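Local structure of allantoin racemase (Pseudomonas fluorescens, 5LG5) at residues E[24-29]-E[204-209]; E[68-73]-E[211-216]; E[112-117]-E[121-126]. The protein interconverts the two enantiomers of allantoin and probably racemises other 5-monosubstituted hydantoins as well. All coordinates share one frame; numbering follows the deposited sequence.

Interaction 1 (E[24-29]-E[204-209])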
loop_
_atom_site.group_PDB
_atom_site.type_symbol
_atom_site.label_atom_id
_atom_site.label_comp_id
_atom_site.label_asym_id
_atom_site.label_seq_id
_atom_site.Cartn_x
_atom_site.Cartn_y
_atom_site.Cartn_z
ATOM N N ALA E 24 -13.508 31.454 -18.948
ATOM C CA ALA E 24 -12.790 32.485 -18.214
ATOM C C ALA E 24 -11.281 32.256 -18.191
ATOM O O ALA E 24 -10.516 33.211 -18.060
ATOM C CB ALA E 24 -13.339 32.630 -16.791
ATOM N N VAL E 25 -10.841 31.004 -18.283
ATOM C CA VAL E 25 -9.403 30.762 -18.231
ATOM C C VAL E 25 -8.838 30.309 -19.560
ATOM O O VAL E 25 -7.622 30.240 -19.720
ATOM C CB VAL E 25 -9.025 29.744 -17.140
ATOM C CG1 VAL E 25 -9.538 30.238 -15.807
ATOM C CG2 VAL E 25 -9.610 28.354 -17.465
ATOM N N ALA E 26 -9.711 29.984 -20.509
ATOM C CA ALA E 26 -9.242 29.454 -21.794
ATOM C C ALA E 26 -8.320 30.449 -22.500
ATOM O O ALA E 26 -8.576 31.650 -22.514
ATOM C CB ALA E 26 -10.421 29.076 -22.693
ATOM N N SER E 27 -7.238 29.933 -23.065
ATOM C CA SER E 27 -6.276 30.741 -23.785
ATOM C C SER E 27 -6.870 31.294 -25.074
ATOM O O SER E 27 -7.839 30.732 -25.604
ATOM C CB SER E 27 -5.036 29.902 -24.102
ATOM O OG SER E 27 -4.329 29.612 -22.914
ATOM N N PRO E 28 -6.298 32.406 -25.580
ATOM C CA PRO E 28 -6.720 32.878 -26.900
ATOM C C PRO E 28 -6.565 31.757 -27.913
ATOM O O PRO E 28 -5.547 31.039 -27.930
ATOM C CB PRO E 28 -5.734 34.020 -27.207
ATOM C CG PRO E 28 -5.299 34.510 -25.870
ATOM C CD PRO E 28 -5.262 33.275 -24.987
ATOM N N GLY E 29 -7.599 31.583 -28.728
ATOM C CA GLY E 29 -7.603 30.543 -29.735
ATOM C C GLY E 29 -8.268 29.276 -29.241
ATOM O O GLY E 29 -8.468 28.342 -30.011
ATOM N N ALA E 204 -8.890 24.042 -13.873
ATOM C CA ALA E 204 -7.697 23.210 -13.909
ATOM C C ALA E 204 -7.701 22.355 -15.170
ATOM O O ALA E 204 -6.731 22.347 -15.927
ATOM C CB ALA E 204 -7.624 22.322 -12.669
ATOM N N ALA E 205 -8.821 21.674 -15.410
ATOM C CA ALA E 205 -8.937 20.755 -16.542
ATOM C C ALA E 205 -8.737 21.451 -17.871
ATOM O O ALA E 205 -8.119 20.889 -18.790
ATOM C CB ALA E 205 -10.284 20.036 -16.518
ATOM N N VAL E 206 -9.266 22.672 -17.980
ATOM C CA VAL E 206 -9.101 23.438 -19.215
ATOM C C VAL E 206 -7.639 23.613 -19.545
ATOM O O VAL E 206 -7.220 23.372 -20.677
ATOM C CB VAL E 206 -9.766 24.826 -19.139
ATOM C CG1 VAL E 206 -9.380 25.678 -20.351
ATOM C CG2 VAL E 206 -11.269 24.669 -19.042
ATOM N N THR E 207 -6.864 24.044 -18.556
ATOM C CA THR E 207 -5.441 24.288 -18.788
ATOM C C THR E 207 -4.730 22.986 -19.123
ATOM O O THR E 207 -3.829 22.954 -19.961
ATOM C CB THR E 207 -4.742 24.967 -17.593
ATOM O OG1 THR E 207 -4.654 24.046 -16.498
ATOM C CG2 THR E 207 -5.494 26.237 -17.164
ATOM N N ILE E 208 -5.142 21.906 -18.471
ATOM C CA ILE E 208 -4.508 20.624 -18.734
ATOM C C ILE E 208 -4.816 20.166 -20.164
ATOM O O ILE E 208 -3.903 19.811 -20.916
ATOM C CB ILE E 208 -4.917 19.566 -17.687
ATOM C CG1 ILE E 208 -4.329 19.936 -16.322
ATOM C CG2 ILE E 208 -4.433 18.177 -18.103
ATOM C CD1 ILE E 208 -4.842 19.083 -15.166
ATOM N N ALA E 209 -6.083 20.227 -20.563
ATOM C CA ALA E 209 -6.460 19.847 -21.927
ATOM C C ALA E 209 -5.727 20.678 -22.979
ATOM O O ALA E 209 -5.215 20.133 -23.971
ATOM C CB ALA E 209 -7.990 19.949 -22.118
#
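Val-206 holds its CG1 methyl opposite the backbone N (chi1 171°), and this swings the methyl out toward residues 24-29. Val-25 answers with CG2, which lies between its own backbone N and carbonyl carbon (chi1 -57°). The two valines cross at an oblique angle. Val-25 CG2 rests 3.9 Å from Val-206 CB and is equally close to Val-206 CG1. Val-206 CG1 also comes up to the backbone of the next residue, 4.0 Å from Ala-26 CA. The methyl of Ala-26 stays slightly farther off, with CB 4.3 Å from Val-206 CG1. One branch of Val-206 thus meets two consecutive residues, Val-25 and Ala-26, where helix 12-25 gives way to loop. The contact is wholly apolar. The nearby hydroxyl of Thr-207 turns back on its own helix. Its OG1 donates to Ala-204 O at 2.7 Å, and that carbonyl also accepts the N-H of Ile-208. A polar tie beside the valines comes from Glu-210, whose OE2 accepts the N-H of Ser-27. Leu-215 of the second subunit packs on Val-25, and Thr-207 and Ile-208 also reach that subunit. Within the chain, Val-206 leans on Ile-72 of strand 70-74, Ala-205 on Val-93 of strand 92-94, and Ala-204 and Ile-208 on helix 95-103.

Interaction 2 (E[68-73]-E[211-216])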
loop_
_atom_site.group_PDB
_atom_site.type_symbol
_atom_site.label_atom_id
_atom_site.label_comp_id
_atom_site.label_asym_id
_atom_site.label_seq_id
_atom_site.Cartn_x
_atom_site.Cartn_y
_atom_site.Cartn_z
ATOM N N PHE E 68 -13.205 18.584 -32.745
ATOM C CA PHE E 68 -12.745 18.986 -31.412
ATOM C C PHE E 68 -11.387 18.351 -31.096
ATOM O O PHE E 68 -11.011 17.331 -31.692
ATOM C CB PHE E 68 -13.788 18.681 -30.319
ATOM C CG PHE E 68 -14.236 17.234 -30.260
ATOM C CD1 PHE E 68 -13.641 16.341 -29.367
ATOM C CD2 PHE E 68 -15.269 16.779 -31.071
ATOM C CE1 PHE E 68 -14.060 14.998 -29.305
ATOM C CE2 PHE E 68 -15.698 15.452 -31.018
ATOM C CZ PHE E 68 -15.096 14.555 -30.124
ATOM N N ASP E 69 -10.638 18.979 -30.191
ATOM C CA ASP E 69 -9.245 18.614 -29.971
ATOM C C ASP E 69 -8.998 17.958 -28.630
ATOM O O ASP E 69 -7.939 17.394 -28.410
ATOM C CB ASP E 69 -8.342 19.837 -30.111
ATOM C CG ASP E 69 -8.533 20.536 -31.429
ATOM O OD1 ASP E 69 -7.893 20.116 -32.415
ATOM O OD2 ASP E 69 -9.361 21.483 -31.475
ATOM N N ALA E 70 -9.977 18.065 -27.739
ATOM C CA ALA E 70 -9.875 17.513 -26.407
ATOM C C ALA E 70 -11.262 17.490 -25.812
ATOM O O ALA E 70 -12.172 18.170 -26.304
ATOM C CB ALA E 70 -8.930 18.354 -25.540
ATOM N N VAL E 71 -11.431 16.689 -24.765
ATOM C CA VAL E 71 -12.704 16.601 -24.075
ATOM C C VAL E 71 -12.475 16.655 -22.583
ATOM O O VAL E 71 -11.573 15.989 -22.051
ATOM C CB VAL E 71 -13.476 15.300 -24.431
ATOM C CG1 VAL E 71 -14.729 15.172 -23.558
ATOM C CG2 VAL E 71 -13.847 15.272 -25.921
ATOM N N ILE E 72 -13.270 17.476 -21.905
ATOM C CA ILE E 72 -13.240 17.541 -20.448
ATOM C C ILE E 72 -14.522 16.974 -19.901
ATOM O O ILE E 72 -15.610 17.408 -20.303
ATOM C CB ILE E 72 -13.097 18.972 -19.916
ATOM C CG1 ILE E 72 -11.741 19.576 -20.282
ATOM C CG2 ILE E 72 -13.270 18.977 -18.399
ATOM C CD1 ILE E 72 -11.649 21.078 -19.948
ATOM N N GLN E 73 -14.408 15.999 -19.003
ATOM C CA GLN E 73 -15.578 15.491 -18.316
ATOM C C GLN E 73 -15.742 16.240 -16.999
ATOM O O GLN E 73 -14.916 16.117 -16.087
ATOM C CB GLN E 73 -15.504 13.976 -18.103
ATOM C CG GLN E 73 -16.681 13.448 -17.300
ATOM C CD GLN E 73 -16.887 11.961 -17.452
ATOM O OE1 GLN E 73 -16.784 11.414 -18.550
ATOM N NE2 GLN E 73 -17.190 11.296 -16.349
ATOM N N SER E 211 -2.948 22.171 -22.586
ATOM C CA SER E 211 -1.552 21.790 -22.498
ATOM C C SER E 211 -1.260 20.535 -23.316
ATOM O O SER E 211 -0.292 20.487 -24.082
ATOM C CB SER E 211 -1.173 21.576 -21.039
ATOM O OG SER E 211 -1.333 22.789 -20.328
ATOM N N LEU E 212 -2.114 19.528 -23.158
ATOM C CA LEU E 212 -1.952 18.257 -23.857
ATOM C C LEU E 212 -2.011 18.472 -25.369
ATOM O O LEU E 212 -1.203 17.913 -26.116
ATOM C CB LEU E 212 -3.010 17.240 -23.389
ATOM C CG LEU E 212 -2.888 16.776 -21.927
ATOM C CD1 LEU E 212 -4.066 15.848 -21.555
ATOM C CD2 LEU E 212 -1.533 16.067 -21.692
ATOM N N VAL E 213 -2.974 19.277 -25.816
ATOM C CA VAL E 213 -3.065 19.607 -27.232
ATOM C C VAL E 213 -1.798 20.340 -27.685
ATOM O O VAL E 213 -1.191 19.976 -28.703
ATOM C CB VAL E 213 -4.317 20.455 -27.539
ATOM C CG1 VAL E 213 -4.320 20.889 -29.015
ATOM C CG2 VAL E 213 -5.590 19.675 -27.209
ATOM N N ARG E 214 -1.379 21.345 -26.906
ATOM C CA ARG E 214 -0.180 22.120 -27.256
ATOM C C ARG E 214 1.080 21.287 -27.348
ATOM O O ARG E 214 1.967 21.592 -28.143
ATOM C CB ARG E 214 0.079 23.254 -26.268
ATOM C CG ARG E 214 -0.783 24.483 -26.471
ATOM C CD ARG E 214 -0.123 25.691 -25.814
ATOM N NE ARG E 214 -0.279 25.701 -24.369
ATOM C CZ ARG E 214 0.687 25.957 -23.489
ATOM N NH1 ARG E 214 1.926 26.225 -23.879
ATOM N NH2 ARG E 214 0.401 25.935 -22.197
ATOM N N LEU E 215 1.153 20.248 -26.516
ATOM C CA LEU E 215 2.330 19.382 -26.438
ATOM C C LEU E 215 2.259 18.271 -27.476
ATOM O O LEU E 215 3.172 17.446 -27.564
ATOM C CB LEU E 215 2.452 18.763 -25.034
ATOM C CG LEU E 215 2.754 19.752 -23.899
ATOM C CD1 LEU E 215 2.558 19.091 -22.526
ATOM C CD2 LEU E 215 4.152 20.281 -24.049
ATOM N N GLY E 216 1.162 18.235 -28.232
ATOM C CA GLY E 216 0.964 17.197 -29.239
ATOM C C GLY E 216 0.751 15.826 -28.613
ATOM O O GLY E 216 1.209 14.818 -29.145
#
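The flat peptide group joining Asp-69 to Ala-70 carries one methyl of Val-213 on its face. Val-213 CG2 stands almost directly above the carbonyl oxygen, 3.5 Å from Asp-69 O, and not at the edge of the group. This is a van der Waals contact between a methyl and a peptide oxygen. The same methyl touches the CB atoms of both residues the peptide joins: it lies 4.0 Å from Asp-69 CB and 4.0 Å from Ala-70 CB. Val-213 places its CG1 branch anti to the backbone N (chi1 175°), and CG2 falls beside that N, facing the strand. The carboxylate of Asp-69 is the other flat group. It takes no part in the valine packing; its OD2 accepts the backbone N-H of Arg-2. Within the side chain, CB meets Val-213 and the carboxylate meets Arg-2. Just beyond Val-213 the helix ends. Gly-216 N bonds to Val-213 O at 3.0 Å, and Leu-215 N bonds to Ser-211 O at 2.8 Å. Gly-216 has positive phi (68°), which suits glycine. Arg-214 forms a salt bridge with Glu-210 of the second subunit. The contact is typical of an alpha/beta fold, with the last turn of helix 201-214, closed by a Schellman motif, packed at the start of strand 70-74 in a parallel sheet.

Interaction 3 (E[112-117]-E[121-126])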
loop_
_atom_site.group_PDB
_atom_site.type_symbol
_atom_site.label_atom_id
_atom_site.label_comp_id
_atom_site.label_asym_id
_atom_site.label_seq_id
_atom_site.Cartn_x
_atom_site.Cartn_y
_atom_site.Cartn_z
ATOM N N VAL E 112 -10.488 17.156 -0.702
ATOM C CA VAL E 112 -11.588 17.422 -1.589
ATOM C C VAL E 112 -12.825 17.712 -0.764
ATOM O O VAL E 112 -13.135 16.978 0.167
ATOM C CB VAL E 112 -11.842 16.208 -2.509
ATOM C CG1 VAL E 112 -12.992 16.499 -3.472
ATOM C CG2 VAL E 112 -10.555 15.839 -3.264
ATOM N N VAL E 113 -13.525 18.787 -1.090
ATOM C CA VAL E 113 -14.793 19.052 -0.437
ATOM C C VAL E 113 -15.890 18.793 -1.439
ATOM O O VAL E 113 -15.948 19.442 -2.480
ATOM C CB VAL E 113 -14.919 20.492 0.088
ATOM C CG1 VAL E 113 -16.317 20.704 0.645
ATOM C CG2 VAL E 113 -13.851 20.777 1.146
ATOM N N THR E 114 -16.745 17.822 -1.151
ATOM C CA THR E 114 -17.805 17.503 -2.097
ATOM C C THR E 114 -19.153 17.865 -1.490
ATOM O O THR E 114 -19.222 18.590 -0.484
ATOM C CB THR E 114 -17.753 16.006 -2.564
ATOM O OG1 THR E 114 -18.698 15.773 -3.620
ATOM C CG2 THR E 114 -18.023 15.049 -1.413
ATOM N N THR E 115 -20.207 17.353 -2.120
ATOM C CA THR E 115 -21.586 17.649 -1.769
ATOM C C THR E 115 -22.116 16.715 -0.698
ATOM O O THR E 115 -22.114 17.040 0.493
ATOM C CB THR E 115 -22.463 17.495 -3.011
ATOM O OG1 THR E 115 -22.095 16.280 -3.692
ATOM C CG2 THR E 115 -22.253 18.683 -3.941
ATOM N N LEU E 116 -22.584 15.551 -1.136
ATOM C CA LEU E 116 -23.175 14.571 -0.243
ATOM C C LEU E 116 -22.173 13.551 0.284
ATOM O O LEU E 116 -21.200 13.185 -0.394
ATOM C CB LEU E 116 -24.322 13.856 -0.944
ATOM C CG LEU E 116 -25.504 14.775 -1.296
ATOM C CD1 LEU E 116 -26.654 13.958 -1.860
ATOM C CD2 LEU E 116 -25.955 15.578 -0.092
ATOM N N ASP E 117 -22.421 13.095 1.500
ATOM C CA ASP E 117 -21.604 12.085 2.132
ATOM C C ASP E 117 -21.544 10.809 1.299
ATOM O O ASP E 117 -20.514 10.151 1.212
ATOM C CB ASP E 117 -22.139 11.792 3.532
ATOM C CG ASP E 117 -21.450 10.617 4.176
ATOM O OD1 ASP E 117 -20.241 10.735 4.493
ATOM O OD2 ASP E 117 -22.115 9.559 4.323
ATOM N N PRO E 121 -17.230 8.098 -0.876
ATOM C CA PRO E 121 -16.481 6.893 -1.258
ATOM C C PRO E 121 -16.293 6.753 -2.774
ATOM O O PRO E 121 -15.301 6.167 -3.209
ATOM C CB PRO E 121 -17.321 5.741 -0.672
ATOM C CG PRO E 121 -18.674 6.322 -0.416
ATOM C CD PRO E 121 -18.430 7.770 -0.079
ATOM N N LEU E 122 -17.212 7.304 -3.559
ATOM C CA LEU E 122 -17.079 7.285 -5.012
ATOM C C LEU E 122 -15.834 8.091 -5.424
ATOM O O LEU E 122 -15.042 7.667 -6.272
ATOM C CB LEU E 122 -18.328 7.875 -5.680
ATOM C CG LEU E 122 -19.712 7.190 -5.611
ATOM C CD1 LEU E 122 -20.403 7.082 -6.964
ATOM C CD2 LEU E 122 -19.696 5.871 -4.880
ATOM N N ILE E 123 -15.681 9.276 -4.841
ATOM C CA ILE E 123 -14.510 10.114 -5.124
ATOM C C ILE E 123 -13.223 9.452 -4.643
ATOM O O ILE E 123 -12.220 9.430 -5.360
ATOM C CB ILE E 123 -14.683 11.510 -4.506
ATOM C CG1 ILE E 123 -15.894 12.184 -5.163
ATOM C CG2 ILE E 123 -13.406 12.357 -4.652
ATOM C CD1 ILE E 123 -16.405 13.398 -4.415
ATOM N N GLU E 124 -13.257 8.904 -3.435
ATOM C CA GLU E 124 -12.122 8.159 -2.899
ATOM C C GLU E 124 -11.720 7.045 -3.875
ATOM O O GLU E 124 -10.540 6.877 -4.178
ATOM C CB GLU E 124 -12.458 7.585 -1.523
ATOM C CG GLU E 124 -12.581 8.637 -0.421
ATOM C CD GLU E 124 -13.128 8.069 0.864
ATOM O OE1 GLU E 124 -13.712 6.958 0.807
ATOM O OE2 GLU E 124 -12.990 8.735 1.921
ATOM N N ASP E 125 -12.701 6.301 -4.379
ATOM C CA ASP E 125 -12.398 5.215 -5.310
ATOM C C ASP E 125 -11.779 5.720 -6.634
ATOM O O ASP E 125 -10.793 5.160 -7.114
ATOM C CB ASP E 125 -13.640 4.346 -5.575
ATOM C CG ASP E 125 -13.986 3.408 -4.408
ATOM O OD1 ASP E 125 -15.100 2.834 -4.432
ATOM O OD2 ASP E 125 -13.178 3.246 -3.467
ATOM N N ARG E 126 -12.328 6.792 -7.205
ATOM C CA ARG E 126 -11.788 7.341 -8.456
ATOM C C ARG E 126 -10.348 7.874 -8.314
ATOM O O ARG E 126 -9.531 7.732 -9.226
ATOM C CB ARG E 126 -12.706 8.436 -9.042
ATOM C CG ARG E 126 -14.088 7.939 -9.526
ATOM C CD ARG E 126 -13.995 6.792 -10.538
ATOM N NE ARG E 126 -13.438 7.219 -11.827
ATOM C CZ ARG E 126 -13.218 6.400 -12.859
ATOM N NH1 ARG E 126 -13.488 5.110 -12.748
ATOM N NH2 ARG E 126 -12.720 6.869 -13.999
#
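Ile-123 pushes its CD1 methyl against the side chain of Thr-114, and the two meet tip to tip. CD1 lies 3.4 Å from Thr-114 OG1 and 3.5 Å from Thr-114 CB, the latter tighter than usual for two carbons. Thr-114 CG2 is a little farther, at 3.8 Å from Ile-123 CD1, so the methyl touches the whole branch point. Thr-114 keeps OG1 anti to the backbone N (chi1 -173°), which sets the hydroxyl beside this methyl. The hydroxyl is nevertheless well provided with polar partners. It is hydrogen-bonded to Gly-179 O and to the hydroxyl of Thr-119, and Thr-115 OG1 adds a weak bond. These bonds probably fix the rotation of Thr-114 and so the surface that Ile-123 meets. The second branch of Ile-123 faces an earlier residue of the strand, with CG2 4.3 Å from Val-112 CG1. Val-139 of strand 136-141 and Tyr-76 both pack on Val-112 and Ile-123. A third touch lies at the turn between strand and helix, where Pro-121 CD sits 3.4 Å from Asp-117 O. This is a packing contact of a ring CH2 with a carbonyl oxygen. The carboxylate of Asp-117 serves the assembly: OD1 makes salt bridges with Arg-223 of the third subunit and Lys-172 of the fourth. Pro-121 also packs against both of those subunits. Here a strand and the helix that follows it fold onto each other. Strand 110-114, helix 120-129 and strand 136-141 form a beta-alpha-beta unit, with Ile-123 of the helix packed on Val-112 and Thr-114 of the strand.

Overall arrangement
Interactions 1 and 2 share helix 201-214 and touch directly, with Ala-209 against Ala-70. Both are partly buried and border the second subunit. Each turns on one valine of that helix, packed in interaction 1 on Val-25 and Ala-26, where helix 12-25 ends its course, and in interaction 2 on strand 70-74. Interaction 3 lies on the opposite side of the chain's centre, about 25 Å from interaction 1 and about 26 Å from interaction 2, between centres. It is the buried one and belongs to the second parallel sheet, whose strand order, 2-1-3-4, matches the first. Its segments are close in sequence, and its apolar packing includes a hydrogen-bonded hydroxyl.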